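Local coordinates for Serine/threonine-protein kinase Tel1 (Chaetomium thermophilum, PDB 6SKY) that is a serine/threonine protein kinase of the ATM family that probably senses DNA damage and activates checkpoint signalling by phosphorylating serines or threonines followed by glutamine, at residues D2033-Y2043 against Q2082-L2093; G1638-E1646 against E2113-S2121. One frame throughout, in Å; residues are numbered along the deposited sequence.

Both contacts are largely buried between helices of the alpha solenoid, with partly exposed residues in each, well away from the ATP and magnesium sites; contact 1 is nested inside the chain loop that contact 2 closes. Contact 1 joins nearly parallel helices, its segments 39 residues apart, mostly through small aliphatic and aromatic groups; its one cross-contact hydrogen bond is weak. Contact 2 joins segments 467 residues apart at a steep angle: an indole donates to a carbonyl in the last turn of a helix, and an arginine runs past that carbonyl to lay its guanidinium over an alanine methyl. Helix 2077-2097 of contact 1 packs on Phe1641 and Arg1639 of contact 2, and Glu2092 makes a long, weak ion pair with Arg2115.

Contact 1. Residues D2033-Y2043 against Q2082-L2093; sequences DSWAVTVYKAY and QQLGALAALTEL
The first torsion of Trp2035 (chi1 72°) places CG between its own backbone N and carbonyl carbon, which lays the indole of this first helical residue beside Gln2082. At the far end, Leu2093 has CG anti to its backbone N (177°), and its two methyls reach Tyr2043. Between these ends, helix 2035-2043 and helix 2082-2093 run side by side, 10° from parallel with axes 9.8 Å apart, as next-but-one neighbours in the alpha solenoid of the TPR-like FAT domain; helix 2052-2070 makes the return between them.

Alanines and branched aliphatic side chains fill the seam. Ala2086 CB meets Trp2035 CB at 3.7 Å, at the point where the two backbones come nearest. Val2039 then turns CG2 to Ala2089 CB at 4.3 Å. Further along, Leu2090 splits its branches: CD1 touches Thr2038 CG2 at 3.9 Å, their side chains crossing at about a right angle, while CD2 packs on Ala2042 CB at 3.8 Å.

Polar groups gather where helix 2035-2043 begins. The extended Gln2082 side chain crosses the indole at about a right angle, with OE1 3.7 Å from Trp2035 CD1 and the amide plane inclined to the ring. Gln2083 starts out facing the other way but bends at its second torsion, and its NE2 gives a weak, bent hydrogen bond to Asp2033 O at 3.4 Å. Gln2129 of helix 2124-2143, which packs across both helices, donates to the carbonyl O of Gln2082.

Tyr2043 and Leu2093 slide past each other in opposite directions; while the phenol OH is hydrogen-bonded to Thr2137, ring atom CE1 lies 3.8 Å from Leu2093 CD2.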
loop_
_atom_site.group_PDB
_atom_site.type_symbol
_atom_site.label_atom_id
_atom_site.label_comp_id
_atom_site.label_asym_id
_atom_site.label_seq_id
_atom_site.Cartn_x
_atom_site.Cartn_y
_atom_site.Cartn_z
ATOM N N ASP A 2033 30.071 -26.900 -8.579
ATOM C CA ASP A 2033 28.709 -27.253 -8.937
ATOM C C ASP A 2033 27.778 -26.054 -8.970
ATOM O O ASP A 2033 26.557 -26.229 -8.938
ATOM C CB ASP A 2033 28.176 -28.299 -7.963
ATOM C CG ASP A 2033 28.987 -29.574 -7.984
ATOM O OD1 ASP A 2033 29.521 -29.918 -9.059
ATOM O OD2 ASP A 2033 29.094 -30.233 -6.928
ATOM N N SER A 2034 28.318 -24.846 -9.030
ATOM C CA SER A 2034 27.521 -23.632 -9.015
ATOM C C SER A 2034 27.292 -23.153 -10.439
ATOM O O SER A 2034 28.207 -23.172 -11.261
ATOM C CB SER A 2034 28.220 -22.553 -8.197
ATOM O OG SER A 2034 27.356 -21.471 -7.941
ATOM N N TRP A 2035 26.061 -22.745 -10.737
ATOM C CA TRP A 2035 25.768 -22.231 -12.067
ATOM C C TRP A 2035 26.365 -20.848 -12.267
ATOM O O TRP A 2035 26.757 -20.489 -13.386
ATOM C CB TRP A 2035 24.261 -22.201 -12.296
ATOM C CG TRP A 2035 23.577 -21.148 -11.526
ATOM C CD1 TRP A 2035 23.088 -21.246 -10.269
ATOM C CD2 TRP A 2035 23.311 -19.816 -11.958
ATOM N NE1 TRP A 2035 22.532 -20.058 -9.886
ATOM C CE2 TRP A 2035 22.658 -19.163 -10.910
ATOM C CE3 TRP A 2035 23.567 -19.111 -13.131
ATOM C CZ2 TRP A 2035 22.259 -17.844 -10.996
ATOM C CZ3 TRP A 2035 23.169 -17.812 -13.215
ATOM C CH2 TRP A 2035 22.522 -17.188 -12.159
ATOM N N ALA A 2036 26.453 -20.069 -11.189
ATOM C CA ALA A 2036 26.979 -18.717 -11.273
ATOM C C ALA A 2036 28.443 -18.726 -11.661
ATOM O O ALA A 2036 28.885 -17.878 -12.435
ATOM C CB ALA A 2036 26.775 -18.006 -9.944
ATOM N N VAL A 2037 29.198 -19.704 -11.169
ATOM C CA VAL A 2037 30.612 -19.806 -11.509
ATOM C C VAL A 2037 30.790 -20.182 -12.972
ATOM O O VAL A 2037 31.666 -19.653 -13.657
ATOM C CB VAL A 2037 31.302 -20.808 -10.575
ATOM C CG1 VAL A 2037 32.763 -20.867 -10.869
ATOM C CG2 VAL A 2037 31.075 -20.412 -9.147
ATOM N N THR A 2038 29.958 -21.091 -13.475
ATOM C CA THR A 2038 30.015 -21.488 -14.876
ATOM C C THR A 2038 29.760 -20.304 -15.794
ATOM O O THR A 2038 30.536 -20.024 -16.723
ATOM C CB THR A 2038 28.981 -22.580 -15.128
ATOM O OG1 THR A 2038 29.312 -23.741 -14.367
ATOM C CG2 THR A 2038 28.931 -22.943 -16.581
ATOM N N VAL A 2039 28.660 -19.601 -15.551
ATOM C CA VAL A 2039 28.305 -18.458 -16.377
ATOM C C VAL A 2039 29.361 -17.362 -16.257
ATOM O O VAL A 2039 29.738 -16.723 -17.251
ATOM C CB VAL A 2039 26.899 -17.980 -15.980
ATOM C CG1 VAL A 2039 26.712 -16.551 -16.292
ATOM C CG2 VAL A 2039 25.872 -18.804 -16.694
ATOM N N TYR A 2040 29.884 -17.159 -15.048
ATOM C CA TYR A 2040 30.914 -16.157 -14.836
ATOM C C TYR A 2040 32.172 -16.479 -15.613
ATOM O O TYR A 2040 32.792 -15.585 -16.185
ATOM C CB TYR A 2040 31.236 -16.054 -13.354
ATOM C CG TYR A 2040 32.257 -15.001 -13.053
ATOM C CD1 TYR A 2040 31.926 -13.669 -13.115
ATOM C CD2 TYR A 2040 33.549 -15.336 -12.712
ATOM C CE1 TYR A 2040 32.841 -12.709 -12.853
ATOM C CE2 TYR A 2040 34.472 -14.374 -12.446
ATOM C CZ TYR A 2040 34.109 -13.062 -12.519
ATOM O OH TYR A 2040 35.018 -12.083 -12.253
ATOM N N LYS A 2041 32.591 -17.744 -15.619
ATOM C CA LYS A 2041 33.798 -18.106 -16.347
ATOM C C LYS A 2041 33.623 -17.891 -17.835
ATOM O O LYS A 2041 34.548 -17.432 -18.508
ATOM C CB LYS A 2041 34.184 -19.548 -16.058
ATOM C CG LYS A 2041 34.632 -19.766 -14.644
ATOM C CD LYS A 2041 35.634 -20.878 -14.557
ATOM C CE LYS A 2041 35.006 -22.210 -14.842
ATOM N NZ LYS A 2041 34.330 -22.750 -13.644
ATOM N N ALA A 2042 32.438 -18.187 -18.365
ATOM C CA ALA A 2042 32.193 -17.904 -19.778
ATOM C C ALA A 2042 32.313 -16.413 -20.084
ATOM O O ALA A 2042 32.977 -16.017 -21.050
ATOM C CB ALA A 2042 30.824 -18.427 -20.189
ATOM N N TYR A 2043 31.690 -15.559 -19.270
ATOM C CA TYR A 2043 31.753 -14.126 -19.572
ATOM C C TYR A 2043 33.138 -13.545 -19.323
ATOM O O TYR A 2043 33.569 -12.638 -20.043
ATOM C CB TYR A 2043 30.715 -13.351 -18.768
ATOM C CG TYR A 2043 29.320 -13.601 -19.237
ATOM C CD1 TYR A 2043 28.942 -13.288 -20.520
ATOM C CD2 TYR A 2043 28.384 -14.162 -18.403
ATOM C CE1 TYR A 2043 27.677 -13.531 -20.951
ATOM C CE2 TYR A 2043 27.118 -14.400 -18.829
ATOM C CZ TYR A 2043 26.770 -14.090 -20.098
ATOM O OH TYR A 2043 25.493 -14.336 -20.516
ATOM N N GLN A 2082 17.891 -23.984 -11.788
ATOM C CA GLN A 2082 19.042 -23.100 -11.930
ATOM C C GLN A 2082 20.034 -23.638 -12.952
ATOM O O GLN A 2082 20.571 -22.881 -13.765
ATOM C CB GLN A 2082 19.725 -22.909 -10.584
ATOM C CG GLN A 2082 19.011 -21.971 -9.655
ATOM C CD GLN A 2082 19.590 -21.989 -8.260
ATOM O OE1 GLN A 2082 20.578 -22.659 -7.993
ATOM N NE2 GLN A 2082 18.968 -21.256 -7.361
ATOM N N GLN A 2083 20.298 -24.943 -12.923
ATOM C CA GLN A 2083 21.208 -25.528 -13.902
ATOM C C GLN A 2083 20.641 -25.451 -15.311
ATOM O O GLN A 2083 21.373 -25.183 -16.273
ATOM C CB GLN A 2083 21.511 -26.975 -13.544
ATOM C CG GLN A 2083 22.081 -27.178 -12.180
ATOM C CD GLN A 2083 23.425 -26.553 -12.021
ATOM O OE1 GLN A 2083 24.169 -26.406 -12.980
ATOM N NE2 GLN A 2083 23.752 -26.170 -10.801
ATOM N N LEU A 2084 19.343 -25.691 -15.465
ATOM C CA LEU A 2084 18.745 -25.569 -16.789
ATOM C C LEU A 2084 18.792 -24.132 -17.294
ATOM O O LEU A 2084 18.989 -23.888 -18.489
ATOM C CB LEU A 2084 17.317 -26.092 -16.763
ATOM C CG LEU A 2084 17.211 -27.605 -16.769
ATOM C CD1 LEU A 2084 15.811 -28.018 -16.456
ATOM C CD2 LEU A 2084 17.620 -28.119 -18.113
ATOM N N GLY A 2085 18.632 -23.162 -16.399
ATOM C CA GLY A 2085 18.770 -21.777 -16.800
ATOM C C GLY A 2085 20.187 -21.395 -17.159
ATOM O O GLY A 2085 20.400 -20.556 -18.031
ATOM N N ALA A 2086 21.172 -21.988 -16.487
ATOM C CA ALA A 2086 22.561 -21.815 -16.904
ATOM C C ALA A 2086 22.783 -22.341 -18.316
ATOM O O ALA A 2086 23.482 -21.714 -19.117
ATOM C CB ALA A 2086 23.494 -22.521 -15.928
ATOM N N LEU A 2087 22.211 -23.500 -18.630
ATOM C CA LEU A 2087 22.287 -24.012 -19.994
ATOM C C LEU A 2087 21.668 -23.044 -20.990
ATOM O O LEU A 2087 22.222 -22.815 -22.069
ATOM C CB LEU A 2087 21.598 -25.367 -20.090
ATOM C CG LEU A 2087 22.298 -26.605 -19.557
ATOM C CD1 LEU A 2087 21.386 -27.775 -19.708
ATOM C CD2 LEU A 2087 23.559 -26.833 -20.312
ATOM N N ALA A 2088 20.511 -22.474 -20.651
ATOM C CA ALA A 2088 19.853 -21.534 -21.557
ATOM C C ALA A 2088 20.681 -20.270 -21.763
ATOM O O ALA A 2088 20.773 -19.750 -22.883
ATOM C CB ALA A 2088 18.471 -21.187 -21.026
ATOM N N ALA A 2089 21.296 -19.764 -20.696
ATOM C CA ALA A 2089 22.161 -18.594 -20.802
ATOM C C ALA A 2089 23.368 -18.864 -21.688
ATOM O O ALA A 2089 23.716 -18.047 -22.547
ATOM C CB ALA A 2089 22.608 -18.159 -19.412
ATOM N N LEU A 2090 24.039 -19.998 -21.475
ATOM C CA LEU A 2090 25.185 -20.338 -22.313
ATOM C C LEU A 2090 24.781 -20.524 -23.766
ATOM O O LEU A 2090 25.546 -20.181 -24.670
ATOM C CB LEU A 2090 25.869 -21.593 -21.791
ATOM C CG LEU A 2090 26.615 -21.488 -20.469
ATOM C CD1 LEU A 2090 26.868 -22.856 -19.925
ATOM C CD2 LEU A 2090 27.907 -20.778 -20.664
ATOM N N THR A 2091 23.576 -21.025 -24.015
ATOM C CA THR A 2091 23.130 -21.194 -25.393
ATOM C C THR A 2091 22.853 -19.856 -26.067
ATOM O O THR A 2091 23.185 -19.675 -27.240
ATOM C CB THR A 2091 21.898 -22.089 -25.428
ATOM O OG1 THR A 2091 22.229 -23.354 -24.859
ATOM C CG2 THR A 2091 21.447 -22.311 -26.829
ATOM N N GLU A 2092 22.261 -18.896 -25.353
ATOM C CA GLU A 2092 22.051 -17.579 -25.960
ATOM C C GLU A 2092 23.371 -16.859 -26.208
ATOM O O GLU A 2092 23.539 -16.183 -27.233
ATOM C CB GLU A 2092 21.135 -16.727 -25.086
ATOM C CG GLU A 2092 19.682 -17.192 -25.076
ATOM C CD GLU A 2092 18.810 -16.431 -24.086
ATOM O OE1 GLU A 2092 19.311 -16.063 -23.001
ATOM O OE2 GLU A 2092 17.620 -16.204 -24.394
ATOM N N LEU A 2093 24.314 -16.983 -25.276
ATOM C CA LEU A 2093 25.659 -16.466 -25.506
ATOM C C LEU A 2093 26.262 -17.052 -26.776
ATOM O O LEU A 2093 26.769 -16.320 -27.633
ATOM C CB LEU A 2093 26.538 -16.775 -24.298
ATOM C CG LEU A 2093 28.011 -16.401 -24.335
ATOM C CD1 LEU A 2093 28.180 -14.990 -24.772
ATOM C CD2 LEU A 2093 28.609 -16.581 -22.977
#

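Contact 2. Residues G1638-E1646 against E2113-S2121; sequences GRSFAASGE and EKRSKWMMS
Ala1643 and Arg2115 mark the closest backbone approach, with CA atoms 5.5 Å apart, where helix 1638-1644 and helix 2113-2119 cross at 64°. The first helix finishes at Ser1644, and Gly1645 leaves it with positive phi; the carbonyls of this C-terminal turn and the glycine CA face Trp2118.

Trp2118 packs against that end. Its NE1 donates to Ala1642 O at 2.8 Å, a bond bent to 130° in which the indole N sits above the carbonyl plane. The rest of the ring lies flat against the helix terminus: Gly1645 CA makes a CH-pi contact 3.6 Å from the centroid of the six-membered ring of Trp2118, 18° off its normal. Met2119 CG backs the opposite face.

Arg2115, extended from CG to NE, runs past the same carbonyl, its CG 3.3 Å from Ala1642 O. Its guanidinium then passes over Ala1642, whose CB lies 4.0 Å above the centre of that flat group. Arg1639 NH1 and Arg2115 NH1 lie 4.3 Å apart, and each forms a salt bridge, with Asp2095 and Asp1606 respectively.

Seated among Phe1641, Ala1642, Ala1643 and Ser1644, the indole of Trp2118 is a knob in a hole, a mode of helix packing by which this alpha solenoid joins a FAT-domain helix to one far earlier in the chain.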
loop_
_atom_site.group_PDB
_atom_site.type_symbol
_atom_site.label_atom_id
_atom_site.label_comp_id
_atom_site.label_asym_id
_atom_site.label_seq_id
_atom_site.Cartn_x
_atom_site.Cartn_y
_atom_site.Cartn_z
ATOM N N GLY A 1638 19.458 -26.640 -23.510
ATOM C CA GLY A 1638 19.375 -25.229 -23.204
ATOM C C GLY A 1638 18.463 -24.489 -24.151
ATOM O O GLY A 1638 17.713 -23.611 -23.735
ATOM N N ARG A 1639 18.500 -24.838 -25.434
ATOM C CA ARG A 1639 17.582 -24.215 -26.377
ATOM C C ARG A 1639 16.141 -24.617 -26.091
ATOM O O ARG A 1639 15.229 -23.794 -26.193
ATOM C CB ARG A 1639 17.982 -24.581 -27.795
ATOM C CG ARG A 1639 17.313 -23.761 -28.844
ATOM C CD ARG A 1639 17.843 -24.125 -30.200
ATOM N NE ARG A 1639 19.299 -24.107 -30.225
ATOM C CZ ARG A 1639 20.019 -23.036 -30.526
ATOM N NH1 ARG A 1639 19.418 -21.897 -30.829
ATOM N NH2 ARG A 1639 21.339 -23.101 -30.524
ATOM N N SER A 1640 15.918 -25.867 -25.693
ATOM C CA SER A 1640 14.570 -26.295 -25.339
ATOM C C SER A 1640 14.041 -25.554 -24.116
ATOM O O SER A 1640 12.867 -25.174 -24.074
ATOM C CB SER A 1640 14.560 -27.797 -25.097
ATOM O OG SER A 1640 13.395 -28.186 -24.403
ATOM N N PHE A 1641 14.884 -25.348 -23.105
ATOM C CA PHE A 1641 14.427 -24.648 -21.908
ATOM C C PHE A 1641 14.251 -23.161 -22.171
ATOM O O PHE A 1641 13.323 -22.541 -21.648
ATOM C CB PHE A 1641 15.403 -24.876 -20.762
ATOM C CG PHE A 1641 14.964 -24.289 -19.463
ATOM C CD1 PHE A 1641 15.417 -23.060 -19.055
ATOM C CD2 PHE A 1641 14.108 -24.972 -18.639
ATOM C CE1 PHE A 1641 15.021 -22.533 -17.863
ATOM C CE2 PHE A 1641 13.717 -24.442 -17.446
ATOM C CZ PHE A 1641 14.173 -23.227 -17.060
ATOM N N ALA A 1642 15.124 -22.566 -22.973
ATOM C CA ALA A 1642 14.954 -21.168 -23.322
ATOM C C ALA A 1642 13.746 -20.942 -24.206
ATOM O O ALA A 1642 13.232 -19.825 -24.248
ATOM C CB ALA A 1642 16.200 -20.644 -24.023
ATOM N N ALA A 1643 13.285 -21.960 -24.921
ATOM C CA ALA A 1643 12.102 -21.799 -25.746
ATOM C C ALA A 1643 10.811 -22.194 -25.048
ATOM O O ALA A 1643 9.744 -21.759 -25.481
ATOM C CB ALA A 1643 12.243 -22.613 -27.025
ATOM N N SER A 1644 10.864 -22.999 -23.994
ATOM C CA SER A 1644 9.622 -23.426 -23.367
ATOM C C SER A 1644 9.593 -23.151 -21.876
ATOM O O SER A 1644 8.520 -23.013 -21.290
ATOM C CB SER A 1644 9.392 -24.915 -23.605
ATOM O OG SER A 1644 10.363 -25.697 -22.936
ATOM N N GLY A 1645 10.756 -23.091 -21.245
ATOM C CA GLY A 1645 10.789 -22.901 -19.817
ATOM C C GLY A 1645 10.270 -24.068 -19.032
ATOM O O GLY A 1645 9.897 -23.903 -17.874
ATOM N N GLU A 1646 10.245 -25.251 -19.632
ATOM C CA GLU A 1646 9.719 -26.458 -19.017
ATOM C C GLU A 1646 10.813 -27.505 -18.904
ATOM O O GLU A 1646 11.604 -27.694 -19.830
ATOM C CB GLU A 1646 8.555 -27.020 -19.824
ATOM C CG GLU A 1646 7.238 -26.357 -19.527
ATOM C CD GLU A 1646 6.227 -26.568 -20.624
ATOM O OE1 GLU A 1646 6.500 -27.380 -21.529
ATOM O OE2 GLU A 1646 5.163 -25.913 -20.589
ATOM N N GLU A 2113 11.992 -12.254 -28.948
ATOM C CA GLU A 2113 10.587 -11.869 -28.800
ATOM C C GLU A 2113 9.669 -13.081 -28.595
ATOM O O GLU A 2113 8.781 -13.063 -27.726
ATOM C CB GLU A 2113 10.154 -11.055 -30.007
ATOM C CG GLU A 2113 10.975 -9.801 -30.183
ATOM C CD GLU A 2113 10.737 -9.124 -31.512
ATOM O OE1 GLU A 2113 11.635 -8.391 -31.978
ATOM O OE2 GLU A 2113 9.654 -9.327 -32.098
ATOM N N LYS A 2114 9.856 -14.142 -29.381
ATOM C CA LYS A 2114 9.034 -15.338 -29.173
ATOM C C LYS A 2114 9.239 -15.924 -27.774
ATOM O O LYS A 2114 8.278 -16.329 -27.085
ATOM C CB LYS A 2114 9.356 -16.376 -30.237
ATOM C CG LYS A 2114 9.283 -15.846 -31.645
ATOM C CD LYS A 2114 10.017 -16.758 -32.607
ATOM C CE LYS A 2114 10.163 -16.116 -33.976
ATOM N NZ LYS A 2114 11.168 -16.818 -34.822
ATOM N N ARG A 2115 10.487 -15.980 -27.326
ATOM C CA ARG A 2115 10.708 -16.470 -25.978
ATOM C C ARG A 2115 10.047 -15.569 -24.950
ATOM O O ARG A 2115 9.610 -16.049 -23.906
ATOM C CB ARG A 2115 12.196 -16.618 -25.727
ATOM C CG ARG A 2115 12.800 -17.591 -26.679
ATOM C CD ARG A 2115 14.285 -17.573 -26.632
ATOM N NE ARG A 2115 14.820 -18.638 -27.457
ATOM C CZ ARG A 2115 16.108 -18.818 -27.683
ATOM N NH1 ARG A 2115 16.512 -19.821 -28.443
ATOM N NH2 ARG A 2115 16.989 -17.990 -27.152
ATOM N N SER A 2116 9.941 -14.270 -25.227
ATOM C CA SER A 2116 9.188 -13.398 -24.329
ATOM C C SER A 2116 7.743 -13.843 -24.230
ATOM O O SER A 2116 7.122 -13.765 -23.157
ATOM C CB SER A 2116 9.244 -11.960 -24.817
ATOM O OG SER A 2116 8.404 -11.806 -25.942
ATOM N N LYS A 2117 7.180 -14.271 -25.361
ATOM C CA LYS A 2117 5.822 -14.816 -25.338
ATOM C C LYS A 2117 5.703 -15.942 -24.325
ATOM O O LYS A 2117 4.732 -16.000 -23.567
ATOM C CB LYS A 2117 5.401 -15.320 -26.717
ATOM C CG LYS A 2117 5.711 -14.385 -27.867
ATOM C CD LYS A 2117 4.871 -13.127 -27.844
ATOM C CE LYS A 2117 5.141 -12.299 -29.086
ATOM N NZ LYS A 2117 4.194 -11.164 -29.230
ATOM N N TRP A 2118 6.680 -16.853 -24.296
ATOM C CA TRP A 2118 6.599 -17.889 -23.248
ATOM C C TRP A 2118 6.828 -17.299 -21.857
ATOM O O TRP A 2118 6.205 -17.736 -20.886
ATOM C CB TRP A 2118 7.560 -19.072 -23.504
ATOM C CG TRP A 2118 8.951 -19.079 -22.841
ATOM C CD1 TRP A 2118 10.136 -18.939 -23.479
ATOM C CD2 TRP A 2118 9.279 -19.284 -21.454
ATOM N NE1 TRP A 2118 11.171 -19.008 -22.594
ATOM C CE2 TRP A 2118 10.672 -19.216 -21.342
ATOM C CE3 TRP A 2118 8.532 -19.488 -20.300
ATOM C CZ2 TRP A 2118 11.329 -19.347 -20.134
ATOM C CZ3 TRP A 2118 9.192 -19.614 -19.101
ATOM C CH2 TRP A 2118 10.572 -19.545 -19.028
ATOM N N MET A 2119 7.702 -16.291 -21.749
ATOM C CA MET A 2119 8.201 -15.846 -20.450
ATOM C C MET A 2119 7.160 -15.093 -19.649
ATOM O O MET A 2119 7.240 -15.062 -18.420
ATOM C CB MET A 2119 9.414 -14.950 -20.629
ATOM C CG MET A 2119 10.671 -15.663 -20.949
ATOM S SD MET A 2119 11.979 -14.548 -21.393
ATOM C CE MET A 2119 13.314 -15.707 -21.485
ATOM N N MET A 2120 6.207 -14.445 -20.322
ATOM C CA MET A 2120 5.218 -13.638 -19.603
ATOM C C MET A 2120 4.511 -14.402 -18.490
ATOM O O MET A 2120 4.161 -13.814 -17.466
ATOM C CB MET A 2120 4.176 -13.093 -20.567
ATOM C CG MET A 2120 4.710 -12.073 -21.526
ATOM S SD MET A 2120 5.223 -10.561 -20.719
ATOM C CE MET A 2120 5.733 -9.621 -22.146
ATOM N N SER A 2121 4.289 -15.702 -18.661
ATOM C CA SER A 2121 3.554 -16.494 -17.684
ATOM C C SER A 2121 4.420 -17.436 -16.862
ATOM O O SER A 2121 3.910 -18.052 -15.921
ATOM C CB SER A 2121 2.466 -17.313 -18.383
ATOM O OG SER A 2121 2.608 -17.250 -19.789
#